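Local structure of viral structural protein 4 (Bombyx mori cytoplasmic polyhedrosis virus, 6TZ0) at residues Ile46-Leu51 against Phe148-Gly153; Arg71-Met76 against Thr139-Leu144; Ser308-Ile313 against Thr513-Arg518; Gln420-Leu425 against Gln527-Asp532. The protein binds GTP through a P-loop nucleotide-binding domain and, as the partner of the viral RNA-dependent RNA polymerase, probably assists transcription inside the capsid. One frame throughout, in Å; residues are numbered along the deposited sequence.

In the fold
Contact 1 joins helix 41-60, near the N terminus, to the loop that follows helix 136-146, closing a long excursion of the chain. Contact 2 lies within that excursion and sets helix 70-79 beside helix 136-146; their centres are about 12 Å apart, so the two make up one N-terminal helical region. Beyond the chain's centre, contact 3, its centre about 55 and 59 Å from those of contacts 1 and 2, ties the turn before strand 313-319 to helix 513-518. Contact 4 opens later, at helix 417-427, and ends on helix 524-537, so the two loops cross. A probable hydrogen bond between Thr513 OG1 and Arg531 NE links contacts 3 and 4 beside the GTP-binding site.

Contact 1: residues Ile46-Leu51 against Phe148-Gly153; sequences IKYASL and FRLPSG
Tyr48 projects from helix 41-60 onto Phe148, and the two rings form an offset (parallel-displaced) stack that fastens the exit of helix 136-146 to the N-terminal helical region. The centroids are 4.1 Å apart and the planes differ by only 12°. Tyr48 CG stands anti to its carbonyl carbon (chi1 -67°), Phe148 CG does likewise (chi1 -71°), and the two side chains run past each other in opposite senses. Each ring therefore also covers the other's stem: Tyr48 CB sits over the face of Phe148, 3.8 Å from its centroid, and Phe148 CB makes the reciprocal CH-pi contact with the Tyr48 ring. Leu150 approaches differently, bringing CD2 to the edge of the tyrosine near its plane, 4.0 Å from Tyr48 CE2. Arg149, between the two hydrophobic residues, has positive phi and leaves the helical conformation, consistent with a turn of the chain that lets both face Tyr48. Further along helix 41-60, Ser50 OG is hydrogen-bonded to Asp5. One turn beyond the tyrosine, Leu51 adds a peripheral apolar touch: its CD1 lies at the edge of the phenylalanine ring, 4.2 Å from Phe148 CE1.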
loop_
_atom_site.group_PDB
_atom_site.type_symbol
_atom_site.label_atom_id
_atom_site.label_comp_id
_atom_site.label_asym_id
_atom_site.label_seq_id
_atom_site.Cartn_x
_atom_site.Cartn_y
_atom_site.Cartn_z
ATOM N N ILE B 46 -21.546 25.643 40.509
ATOM C CA ILE B 46 -22.080 24.491 39.784
ATOM C C ILE B 46 -23.194 24.913 38.817
ATOM O O ILE B 46 -23.318 24.351 37.717
ATOM C CB ILE B 46 -22.518 23.386 40.772
ATOM C CG1 ILE B 46 -22.817 22.087 40.030
ATOM C CG2 ILE B 46 -23.700 23.794 41.626
ATOM C CD1 ILE B 46 -22.925 20.895 40.926
ATOM N N LYS B 47 -23.957 25.956 39.158
ATOM C CA LYS B 47 -24.953 26.481 38.232
ATOM C C LYS B 47 -24.284 27.179 37.058
ATOM O O LYS B 47 -24.779 27.114 35.922
ATOM C CB LYS B 47 -25.883 27.444 38.959
ATOM C CG LYS B 47 -26.685 26.809 40.074
ATOM C CD LYS B 47 -27.590 27.834 40.743
ATOM C CE LYS B 47 -28.301 27.252 41.954
ATOM N NZ LYS B 47 -29.297 26.216 41.570
ATOM N N TYR B 48 -23.152 27.839 37.318
ATOM C CA TYR B 48 -22.389 28.469 36.245
ATOM C C TYR B 48 -21.867 27.431 35.263
ATOM O O TYR B 48 -21.928 27.628 34.042
ATOM C CB TYR B 48 -21.225 29.266 36.828
ATOM C CG TYR B 48 -21.616 30.470 37.652
ATOM C CD1 TYR B 48 -22.893 31.009 37.585
ATOM C CD2 TYR B 48 -20.700 31.064 38.504
ATOM C CE1 TYR B 48 -23.245 32.102 38.337
ATOM C CE2 TYR B 48 -21.044 32.158 39.264
ATOM C CZ TYR B 48 -22.315 32.673 39.172
ATOM O OH TYR B 48 -22.665 33.764 39.926
ATOM N N ALA B 49 -21.374 26.307 35.785
ATOM C CA ALA B 49 -20.910 25.227 34.925
ATOM C C ALA B 49 -22.050 24.596 34.134
ATOM O O ALA B 49 -21.847 24.194 32.980
ATOM C CB ALA B 49 -20.193 24.167 35.755
ATOM N N SER B 50 -23.246 24.512 34.724
ATOM C CA SER B 50 -24.402 24.008 33.983
ATOM C C SER B 50 -24.769 24.928 32.821
ATOM O O SER B 50 -25.077 24.457 31.713
ATOM C CB SER B 50 -25.589 23.842 34.926
ATOM O OG SER B 50 -26.738 23.422 34.224
ATOM N N LEU B 51 -24.720 26.245 33.054
ATOM C CA LEU B 51 -24.987 27.209 31.986
ATOM C C LEU B 51 -23.942 27.127 30.876
ATOM O O LEU B 51 -24.274 27.255 29.688
ATOM C CB LEU B 51 -25.041 28.622 32.560
ATOM C CG LEU B 51 -26.190 28.954 33.509
ATOM C CD1 LEU B 51 -26.007 30.331 34.103
ATOM C CD2 LEU B 51 -27.510 28.872 32.784
ATOM N N PHE B 148 -20.216 36.211 35.306
ATOM C CA PHE B 148 -20.046 35.352 36.469
ATOM C C PHE B 148 -19.246 36.043 37.560
ATOM O O PHE B 148 -19.487 35.792 38.745
ATOM C CB PHE B 148 -19.353 34.051 36.074
ATOM C CG PHE B 148 -20.201 33.117 35.260
ATOM C CD1 PHE B 148 -21.578 33.269 35.198
ATOM C CD2 PHE B 148 -19.612 32.077 34.560
ATOM C CE1 PHE B 148 -22.345 32.411 34.449
ATOM C CE2 PHE B 148 -20.375 31.217 33.816
ATOM C CZ PHE B 148 -21.746 31.381 33.768
ATOM N N ARG B 149 -18.289 36.895 37.167
ATOM C CA ARG B 149 -17.428 37.677 38.066
ATOM C C ARG B 149 -16.657 36.787 39.036
ATOM O O ARG B 149 -16.660 36.996 40.249
ATOM C CB ARG B 149 -18.229 38.751 38.804
ATOM C CG ARG B 149 -18.647 39.876 37.893
ATOM C CD ARG B 149 -19.529 40.892 38.583
ATOM N NE ARG B 149 -19.848 41.990 37.678
ATOM C CZ ARG B 149 -20.870 41.983 36.830
ATOM N NH1 ARG B 149 -21.674 40.932 36.762
ATOM N NH2 ARG B 149 -21.085 43.024 36.040
ATOM N N LEU B 150 -16.022 35.832 38.509
ATOM C CA LEU B 150 -15.191 34.860 39.191
ATOM C C LEU B 150 -13.745 35.345 39.232
ATOM O O LEU B 150 -13.282 36.003 38.296
ATOM C CB LEU B 150 -15.263 33.520 38.475
ATOM C CG LEU B 150 -16.640 32.866 38.417
ATOM C CD1 LEU B 150 -16.590 31.606 37.581
ATOM C CD2 LEU B 150 -17.149 32.564 39.801
ATOM N N PRO B 151 -13.005 35.057 40.308
ATOM C CA PRO B 151 -11.617 35.532 40.379
ATOM C C PRO B 151 -10.669 34.753 39.492
ATOM O O PRO B 151 -9.567 35.236 39.211
ATOM C CB PRO B 151 -11.269 35.363 41.859
ATOM C CG PRO B 151 -12.119 34.241 42.298
ATOM C CD PRO B 151 -13.404 34.353 41.536
ATOM N N SER B 152 -11.063 33.572 39.040
ATOM C CA SER B 152 -10.291 32.784 38.095
ATOM C C SER B 152 -11.288 32.020 37.233
ATOM O O SER B 152 -12.470 32.369 37.181
ATOM C CB SER B 152 -9.295 31.881 38.838
ATOM O OG SER B 152 -9.977 30.937 39.636
ATOM N N GLY B 153 -10.820 30.989 36.536
ATOM C CA GLY B 153 -11.671 30.208 35.669
ATOM C C GLY B 153 -12.150 28.916 36.313
ATOM O O GLY B 153 -11.843 28.597 37.457
#

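Contact 2: residues Arg71-Met76 against Thr139-Leu144; sequences RMYADM and TEMSTL
The methyl CE of Met76 packs on CB and CG of Met141, with Ser142 and Tyr73 completing the first shell between helices 70-79 and 136-146. This methyl does most of the touching: Met76 CE lies 3.7 Å from Met141 CG and 3.8 Å from Ser142 CB, and it also rests against the backbone of the second helix, 3.5 Å from Ser142 N. This last approach is packing of a methyl group on the main chain. Met76 reaches across with a nearly extended chi2 of 167° and bends only at its last torsion. Met141 is folded instead, turning at chi2 (66°) and again at chi3, which carries its CE back to the ring of Tyr73. There the methyl meets the ring edge near its plane, Met141 CE lying 4.2 Å from Tyr73 CD1, the two side chains crossing at about a right angle. No hydrogen bond spans the contact, and all four touching residues are buried. The polar end of Ser142 is engaged elsewhere, bonding to the backbone N of Val84, while its CB serves the apolar surface.

The two helix segments run almost parallel, with an angle of 6° and axes 11.0 Å apart, a spacing that the long methionine side chains bridge. Tyr73 and Met76 also pack on Leu138, about one turn earlier on helix 136-146. Met141 continues the apolar layer to Met55 and Leu56 of helix 41-60, where Glu140 forms a salt bridge with Lys58, so helix 136-146 contacts both other helices of this N-terminal region.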
loop_
_atom_site.group_PDB
_atom_site.type_symbol
_atom_site.label_atom_id
_atom_site.label_comp_id
_atom_site.label_asym_id
_atom_site.label_seq_id
_atom_site.Cartn_x
_atom_site.Cartn_y
_atom_site.Cartn_z
ATOM N N ARG B 71 -9.317 26.233 21.186
ATOM C CA ARG B 71 -8.346 26.872 22.070
ATOM C C ARG B 71 -8.916 28.149 22.676
ATOM O O ARG B 71 -8.701 28.429 23.861
ATOM C CB ARG B 71 -7.045 27.159 21.319
ATOM C CG ARG B 71 -5.961 27.744 22.207
ATOM C CD ARG B 71 -4.603 27.851 21.543
ATOM N NE ARG B 71 -4.613 28.692 20.354
ATOM C CZ ARG B 71 -4.177 28.298 19.162
ATOM N NH1 ARG B 71 -4.225 29.123 18.127
ATOM N NH2 ARG B 71 -3.651 27.092 19.016
ATOM N N MET B 72 -9.687 28.904 21.892
ATOM C CA MET B 72 -10.322 30.121 22.387
ATOM C C MET B 72 -11.373 29.808 23.445
ATOM O O MET B 72 -11.410 30.452 24.501
ATOM C CB MET B 72 -10.951 30.881 21.227
ATOM C CG MET B 72 -11.489 32.240 21.585
ATOM S SD MET B 72 -10.181 33.425 21.892
ATOM C CE MET B 72 -9.613 33.680 20.216
ATOM N N TYR B 73 -12.237 28.819 23.172
ATOM C CA TYR B 73 -13.228 28.371 24.151
ATOM C C TYR B 73 -12.567 27.841 25.417
ATOM O O TYR B 73 -13.042 28.105 26.530
ATOM C CB TYR B 73 -14.125 27.286 23.551
ATOM C CG TYR B 73 -15.231 27.738 22.623
ATOM C CD1 TYR B 73 -16.419 28.250 23.129
ATOM C CD2 TYR B 73 -15.118 27.591 21.249
ATOM C CE1 TYR B 73 -17.437 28.640 22.291
ATOM C CE2 TYR B 73 -16.133 27.980 20.405
ATOM C CZ TYR B 73 -17.289 28.502 20.932
ATOM O OH TYR B 73 -18.299 28.886 20.087
ATOM N N ALA B 74 -11.469 27.097 25.261
ATOM C CA ALA B 74 -10.756 26.552 26.409
ATOM C C ALA B 74 -10.164 27.654 27.271
ATOM O O ALA B 74 -10.241 27.589 28.502
ATOM C CB ALA B 74 -9.662 25.599 25.934
ATOM N N ASP B 75 -9.602 28.691 26.645
ATOM C CA ASP B 75 -9.053 29.808 27.407
ATOM C C ASP B 75 -10.145 30.588 28.127
ATOM O O ASP B 75 -9.994 30.914 29.310
ATOM C CB ASP B 75 -8.259 30.734 26.492
ATOM C CG ASP B 75 -7.014 30.081 25.949
ATOM O OD1 ASP B 75 -6.502 29.145 26.593
ATOM O OD2 ASP B 75 -6.538 30.513 24.880
ATOM N N MET B 76 -11.265 30.845 27.442
ATOM C CA MET B 76 -12.357 31.612 28.034
ATOM C C MET B 76 -12.997 30.887 29.207
ATOM O O MET B 76 -13.377 31.518 30.197
ATOM C CB MET B 76 -13.407 31.907 26.972
ATOM C CG MET B 76 -12.955 32.879 25.932
ATOM S SD MET B 76 -14.058 32.914 24.532
ATOM C CE MET B 76 -15.468 33.580 25.349
ATOM N N THR B 139 -18.617 35.898 21.186
ATOM C CA THR B 139 -19.151 37.048 21.910
ATOM C C THR B 139 -20.239 36.639 22.889
ATOM O O THR B 139 -20.326 37.192 23.991
ATOM C CB THR B 139 -19.699 38.100 20.950
ATOM O OG1 THR B 139 -20.652 37.502 20.063
ATOM C CG2 THR B 139 -18.592 38.767 20.176
ATOM N N GLU B 140 -21.085 35.684 22.500
ATOM C CA GLU B 140 -22.132 35.210 23.401
ATOM C C GLU B 140 -21.543 34.500 24.620
ATOM O O GLU B 140 -21.951 34.762 25.764
ATOM C CB GLU B 140 -23.080 34.298 22.629
ATOM C CG GLU B 140 -24.270 33.805 23.403
ATOM C CD GLU B 140 -25.208 32.995 22.539
ATOM O OE1 GLU B 140 -24.924 32.856 21.331
ATOM O OE2 GLU B 140 -26.222 32.489 23.060
ATOM N N MET B 141 -20.550 33.635 24.394
ATOM C CA MET B 141 -19.850 32.985 25.497
ATOM C C MET B 141 -19.081 33.988 26.353
ATOM O O MET B 141 -18.997 33.821 27.575
ATOM C CB MET B 141 -18.912 31.909 24.945
ATOM C CG MET B 141 -18.171 31.107 26.004
ATOM S SD MET B 141 -19.223 30.076 27.027
ATOM C CE MET B 141 -19.470 28.699 25.927
ATOM N N SER B 142 -18.565 35.058 25.742
ATOM C CA SER B 142 -17.849 36.082 26.492
ATOM C C SER B 142 -18.780 36.862 27.403
ATOM O O SER B 142 -18.438 37.119 28.561
ATOM C CB SER B 142 -17.132 37.016 25.525
ATOM O OG SER B 142 -16.461 38.043 26.223
ATOM N N THR B 143 -19.963 37.233 26.909
ATOM C CA THR B 143 -20.914 37.933 27.765
ATOM C C THR B 143 -21.470 37.023 28.848
ATOM O O THR B 143 -21.877 37.510 29.906
ATOM C CB THR B 143 -22.058 38.530 26.947
ATOM O OG1 THR B 143 -22.752 37.491 26.251
ATOM C CG2 THR B 143 -21.530 39.543 25.956
ATOM N N LEU B 144 -21.505 35.709 28.613
ATOM C CA LEU B 144 -21.945 34.826 29.689
ATOM C C LEU B 144 -20.876 34.653 30.765
ATOM O O LEU B 144 -21.186 34.688 31.958
ATOM C CB LEU B 144 -22.395 33.478 29.120
ATOM C CG LEU B 144 -22.880 32.413 30.107
ATOM C CD1 LEU B 144 -24.125 31.771 29.622
ATOM C CD2 LEU B 144 -21.849 31.327 30.177
#

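Contact 3: residues Ser308-Ile313 against Thr513-Arg518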
loop_
_atom_site.group_PDB
_atom_site.type_symbol
_atom_site.label_atom_id
_atom_site.label_comp_id
_atom_site.label_asym_id
_atom_site.label_seq_id
_atom_site.Cartn_x
_atom_site.Cartn_y
_atom_site.Cartn_z
ATOM N N SER B 308 -5.822 -19.959 45.742
ATOM C CA SER B 308 -5.742 -21.407 45.636
ATOM C C SER B 308 -7.019 -22.006 46.198
ATOM O O SER B 308 -7.917 -21.293 46.645
ATOM C CB SER B 308 -4.508 -21.954 46.359
ATOM O OG SER B 308 -4.591 -21.747 47.754
ATOM N N ALA B 309 -7.092 -23.336 46.183
ATOM C CA ALA B 309 -8.254 -24.033 46.714
ATOM C C ALA B 309 -8.325 -23.982 48.232
ATOM O O ALA B 309 -9.376 -24.301 48.796
ATOM C CB ALA B 309 -8.253 -25.487 46.243
ATOM N N ARG B 310 -7.246 -23.584 48.899
ATOM C CA ARG B 310 -7.186 -23.497 50.348
ATOM C C ARG B 310 -7.489 -22.097 50.858
ATOM O O ARG B 310 -7.299 -21.828 52.046
ATOM C CB ARG B 310 -5.808 -23.939 50.830
ATOM C CG ARG B 310 -5.502 -25.382 50.512
ATOM C CD ARG B 310 -4.183 -25.808 51.119
ATOM N NE ARG B 310 -3.067 -25.024 50.598
ATOM C CZ ARG B 310 -2.411 -25.304 49.477
ATOM N NH1 ARG B 310 -2.758 -26.351 48.742
ATOM N NH2 ARG B 310 -1.407 -24.533 49.087
ATOM N N SER B 311 -7.955 -21.205 49.992
ATOM C CA SER B 311 -8.227 -19.832 50.382
ATOM C C SER B 311 -9.560 -19.728 51.103
ATOM O O SER B 311 -10.540 -20.371 50.723
ATOM C CB SER B 311 -8.240 -18.932 49.155
ATOM O OG SER B 311 -6.967 -18.906 48.547
ATOM N N THR B 312 -9.591 -18.915 52.152
ATOM C CA THR B 312 -10.804 -18.603 52.891
ATOM C C THR B 312 -11.044 -17.102 52.841
ATOM O O THR B 312 -10.161 -16.325 52.480
ATOM C CB THR B 312 -10.715 -19.080 54.343
ATOM O OG1 THR B 312 -9.657 -18.384 55.008
ATOM C CG2 THR B 312 -10.439 -20.567 54.400
ATOM N N ILE B 313 -12.248 -16.693 53.211
ATOM C CA ILE B 313 -12.651 -15.296 53.113
ATOM C C ILE B 313 -12.270 -14.566 54.392
ATOM O O ILE B 313 -12.622 -14.998 55.492
ATOM C CB ILE B 313 -14.157 -15.176 52.839
ATOM C CG1 ILE B 313 -14.487 -15.719 51.455
ATOM C CG2 ILE B 313 -14.586 -13.751 52.912
ATOM C CD1 ILE B 313 -15.948 -15.838 51.174
ATOM N N THR B 513 -2.835 -20.092 37.576
ATOM C CA THR B 513 -2.736 -21.276 36.729
ATOM C C THR B 513 -1.592 -22.181 37.159
ATOM O O THR B 513 -1.722 -23.410 37.142
ATOM C CB THR B 513 -2.561 -20.852 35.276
ATOM O OG1 THR B 513 -1.407 -20.014 35.160
ATOM C CG2 THR B 513 -3.779 -20.098 34.793
ATOM N N THR B 514 -0.485 -21.588 37.596
ATOM C CA THR B 514 0.631 -22.363 38.111
ATOM C C THR B 514 0.358 -22.949 39.489
ATOM O O THR B 514 1.105 -23.829 39.922
ATOM C CB THR B 514 1.891 -21.498 38.143
ATOM O OG1 THR B 514 3.005 -22.289 38.565
ATOM C CG2 THR B 514 1.715 -20.342 39.085
ATOM N N GLN B 515 -0.682 -22.492 40.181
ATOM C CA GLN B 515 -1.090 -23.070 41.454
ATOM C C GLN B 515 -2.179 -24.110 41.272
ATOM O O GLN B 515 -2.241 -25.082 42.025
ATOM C CB GLN B 515 -1.578 -21.971 42.398
ATOM C CG GLN B 515 -1.803 -22.385 43.829
ATOM C CD GLN B 515 -0.515 -22.740 44.531
ATOM O OE1 GLN B 515 0.512 -22.102 44.314
ATOM N NE2 GLN B 515 -0.562 -23.751 45.388
ATOM N N ALA B 516 -3.034 -23.914 40.270
ATOM C CA ALA B 516 -3.984 -24.946 39.884
ATOM C C ALA B 516 -3.279 -26.157 39.301
ATOM O O ALA B 516 -3.742 -27.287 39.482
ATOM C CB ALA B 516 -4.983 -24.387 38.875
ATOM N N MET B 517 -2.157 -25.953 38.607
ATOM C CA MET B 517 -1.454 -27.097 38.041
ATOM C C MET B 517 -0.655 -27.875 39.076
ATOM O O MET B 517 -0.512 -29.094 38.941
ATOM C CB MET B 517 -0.544 -26.661 36.897
ATOM C CG MET B 517 -1.323 -26.319 35.649
ATOM S SD MET B 517 -2.345 -27.746 35.273
ATOM C CE MET B 517 -3.278 -27.181 33.881
ATOM N N ARG B 518 -0.127 -27.221 40.106
ATOM C CA ARG B 518 0.608 -27.969 41.114
ATOM C C ARG B 518 -0.294 -28.601 42.162
ATOM O O ARG B 518 0.192 -29.384 42.983
ATOM C CB ARG B 518 1.647 -27.090 41.815
ATOM C CG ARG B 518 1.091 -25.957 42.637
ATOM C CD ARG B 518 2.183 -25.390 43.523
ATOM N NE ARG B 518 3.308 -24.848 42.769
ATOM C CZ ARG B 518 3.437 -23.571 42.427
ATOM N NH1 ARG B 518 2.518 -22.688 42.788
ATOM N NH2 ARG B 518 4.497 -23.172 41.740
#
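Gln515 of the short helix 513-518 meets Ser308 and Arg310 of a type I beta turn, Ser308 to Ser311, that leads into strand 313-319 of the antiparallel sheet. The contact thus joins that sheet to a helix of the GTP-binding domain, next to helix 524-537. At the start of the helix, Thr513 OG1 is hydrogen-bonded to Glu354, within the P-loop. Gln515 then carries the touch across the interface. Its CG is anti to the backbone N (chi1 -170°) and packs 3.7 Å from Ser308 CB, while a bend at chi2 turns the amide toward the arginine. Arg310 NH2 comes no nearer than 3.9 Å to Gln515 NE2, the guanidinium and amide planes standing 83° apart; this is an approach of two donors, without a hydrogen bond. Asp519 probably draws them together, as it accepts a bond from Gln515 NE2 and makes a long, weak ion pair with Arg310. Within the turn, Ser308 N bonds to Ser311 OG, which ties the two ends of the turn together. Further along, Arg518 NH1 is hydrogen-bonded to Gln515 OE1, the bond bent and the donor lying above the carbonyl plane by 50°.

Contact 4: residues Gln420-Leu425 against Gln527-Asp532; sequences QKASEL and QLFLRD
Helices 417-427 and 524-537 cross beside the P-loop domain's GTP-binding site, and Ala422 and Leu425 meet Phe529 and Leu530 where they pass. The segment axes approach to 10.1 Å at an angle of 106°. Ala422 is central: its CB lies 4.0 Å from Phe529 CD2 and equally far from Leu530 CD2, touching the two neighbouring residues at once. It meets the phenylalanine at the ring edge, near the ring plane. With chi1 at -179° the Phe529 ring extends from its helix toward helix 417-427. Leu425, about one turn past the alanine, reaches the same ring obliquely, with CD2 4.3 Å from Phe529 CE2. Leu530 starts off to one side, but its CD2 branch returns to the alanine methyl. Its side chain is also about 4 Å from that of Lys355, a GTP-binding residue, though no GTP is bound to this chain in the present model, and packs on Met452 of helix 442-457. Arg531 faces elsewhere, its NH1 in a salt bridge with Asp532 OD1 at 2.8 Å and its NE hydrogen-bonded to Thr513 OG1. The chemistry across the crossing is wholly apolar, with no hydrogen bond or charge pair between the segments, so the fit depends on the shapes of methyl groups and one aromatic ring.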
loop_
_atom_site.group_PDB
_atom_site.type_symbol
_atom_site.label_atom_id
_atom_site.label_comp_id
_atom_site.label_asym_id
_atom_site.label_seq_id
_atom_site.Cartn_x
_atom_site.Cartn_y
_atom_site.Cartn_z
ATOM N N GLN B 420 2.005 -36.990 26.084
ATOM C CA GLN B 420 2.898 -38.139 25.981
ATOM C C GLN B 420 4.296 -37.720 25.550
ATOM O O GLN B 420 5.292 -38.195 26.115
ATOM C CB GLN B 420 2.309 -39.142 24.996
ATOM C CG GLN B 420 1.004 -39.737 25.466
ATOM C CD GLN B 420 0.304 -40.539 24.395
ATOM O OE1 GLN B 420 0.749 -40.593 23.251
ATOM N NE2 GLN B 420 -0.812 -41.158 24.758
ATOM N N LYS B 421 4.388 -36.817 24.568
ATOM C CA LYS B 421 5.701 -36.362 24.118
ATOM C C LYS B 421 6.417 -35.557 25.199
ATOM O O LYS B 421 7.626 -35.725 25.405
ATOM C CB LYS B 421 5.571 -35.543 22.836
ATOM C CG LYS B 421 4.907 -36.288 21.693
ATOM C CD LYS B 421 5.664 -37.541 21.288
ATOM C CE LYS B 421 6.950 -37.222 20.566
ATOM N NZ LYS B 421 7.607 -38.458 20.071
ATOM N N ALA B 422 5.681 -34.722 25.937
ATOM C CA ALA B 422 6.291 -33.949 27.012
ATOM C C ALA B 422 6.682 -34.836 28.186
ATOM O O ALA B 422 7.695 -34.581 28.842
ATOM C CB ALA B 422 5.340 -32.847 27.470
ATOM N N SER B 423 5.913 -35.897 28.450
ATOM C CA SER B 423 6.269 -36.809 29.533
ATOM C C SER B 423 7.524 -37.606 29.196
ATOM O O SER B 423 8.384 -37.813 30.061
ATOM C CB SER B 423 5.099 -37.741 29.834
ATOM O OG SER B 423 5.415 -38.624 30.892
ATOM N N GLU B 424 7.656 -38.039 27.937
ATOM C CA GLU B 424 8.889 -38.697 27.511
ATOM C C GLU B 424 10.072 -37.739 27.554
ATOM O O GLU B 424 11.190 -38.133 27.914
ATOM C CB GLU B 424 8.723 -39.265 26.106
ATOM C CG GLU B 424 7.749 -40.415 26.019
ATOM C CD GLU B 424 7.568 -40.910 24.602
ATOM O OE1 GLU B 424 8.136 -40.287 23.680
ATOM O OE2 GLU B 424 6.852 -41.914 24.408
ATOM N N LEU B 425 9.831 -36.473 27.213
ATOM C CA LEU B 425 10.879 -35.463 27.257
ATOM C C LEU B 425 11.322 -35.180 28.688
ATOM O O LEU B 425 12.497 -34.894 28.935
ATOM C CB LEU B 425 10.372 -34.194 26.585
ATOM C CG LEU B 425 11.366 -33.083 26.312
ATOM C CD1 LEU B 425 12.382 -33.608 25.332
ATOM C CD2 LEU B 425 10.646 -31.880 25.749
ATOM N N GLN B 527 1.738 -31.361 33.356
ATOM C CA GLN B 527 0.764 -30.283 33.264
ATOM C C GLN B 527 1.400 -28.928 33.540
ATOM O O GLN B 527 1.139 -27.958 32.819
ATOM C CB GLN B 527 -0.378 -30.554 34.236
ATOM C CG GLN B 527 -1.206 -31.756 33.872
ATOM C CD GLN B 527 -2.000 -31.537 32.615
ATOM O OE1 GLN B 527 -2.588 -30.480 32.423
ATOM N NE2 GLN B 527 -2.007 -32.529 31.739
ATOM N N LEU B 528 2.260 -28.851 34.558
ATOM C CA LEU B 528 2.956 -27.602 34.851
ATOM C C LEU B 528 3.963 -27.255 33.758
ATOM O O LEU B 528 4.121 -26.077 33.399
ATOM C CB LEU B 528 3.641 -27.708 36.206
ATOM C CG LEU B 528 4.337 -26.457 36.728
ATOM C CD1 LEU B 528 3.343 -25.333 36.904
ATOM C CD2 LEU B 528 5.003 -26.778 38.032
ATOM N N PHE B 529 4.624 -28.271 33.198
ATOM C CA PHE B 529 5.573 -28.057 32.111
ATOM C C PHE B 529 4.877 -27.541 30.858
ATOM O O PHE B 529 5.371 -26.614 30.201
ATOM C CB PHE B 529 6.319 -29.362 31.834
ATOM C CG PHE B 529 7.334 -29.264 30.741
ATOM C CD1 PHE B 529 8.496 -28.542 30.927
ATOM C CD2 PHE B 529 7.145 -29.925 29.541
ATOM C CE1 PHE B 529 9.434 -28.454 29.927
ATOM C CE2 PHE B 529 8.084 -29.841 28.538
ATOM C CZ PHE B 529 9.227 -29.106 28.732
ATOM N N LEU B 530 3.710 -28.101 30.533
ATOM C CA LEU B 530 2.965 -27.628 29.375
ATOM C C LEU B 530 2.364 -26.254 29.607
ATOM O O LEU B 530 2.277 -25.470 28.658
ATOM C CB LEU B 530 1.872 -28.620 29.002
ATOM C CG LEU B 530 2.410 -29.896 28.378
ATOM C CD1 LEU B 530 1.299 -30.879 28.113
ATOM C CD2 LEU B 530 3.134 -29.548 27.105
ATOM N N ARG B 531 1.951 -25.948 30.844
ATOM C CA ARG B 531 1.513 -24.596 31.179
ATOM C C ARG B 531 2.617 -23.584 30.911
ATOM O O ARG B 531 2.369 -22.528 30.320
ATOM C CB ARG B 531 1.056 -24.529 32.643
ATOM C CG ARG B 531 0.485 -23.168 33.079
ATOM C CD ARG B 531 1.506 -22.281 33.792
ATOM N NE ARG B 531 1.030 -20.918 33.968
ATOM C CZ ARG B 531 1.830 -19.881 34.178
ATOM N NH1 ARG B 531 3.142 -20.055 34.213
ATOM N NH2 ARG B 531 1.324 -18.667 34.321
ATOM N N ASP B 532 3.842 -23.887 31.344
ATOM C CA ASP B 532 4.922 -22.919 31.175
ATOM C C ASP B 532 5.358 -22.798 29.717
ATOM O O ASP B 532 5.676 -21.696 29.253
ATOM C CB ASP B 532 6.094 -23.288 32.070
ATOM C CG ASP B 532 5.841 -22.968 33.521
ATOM O OD1 ASP B 532 5.104 -22.007 33.801
ATOM O OD2 ASP B 532 6.390 -23.677 34.383
#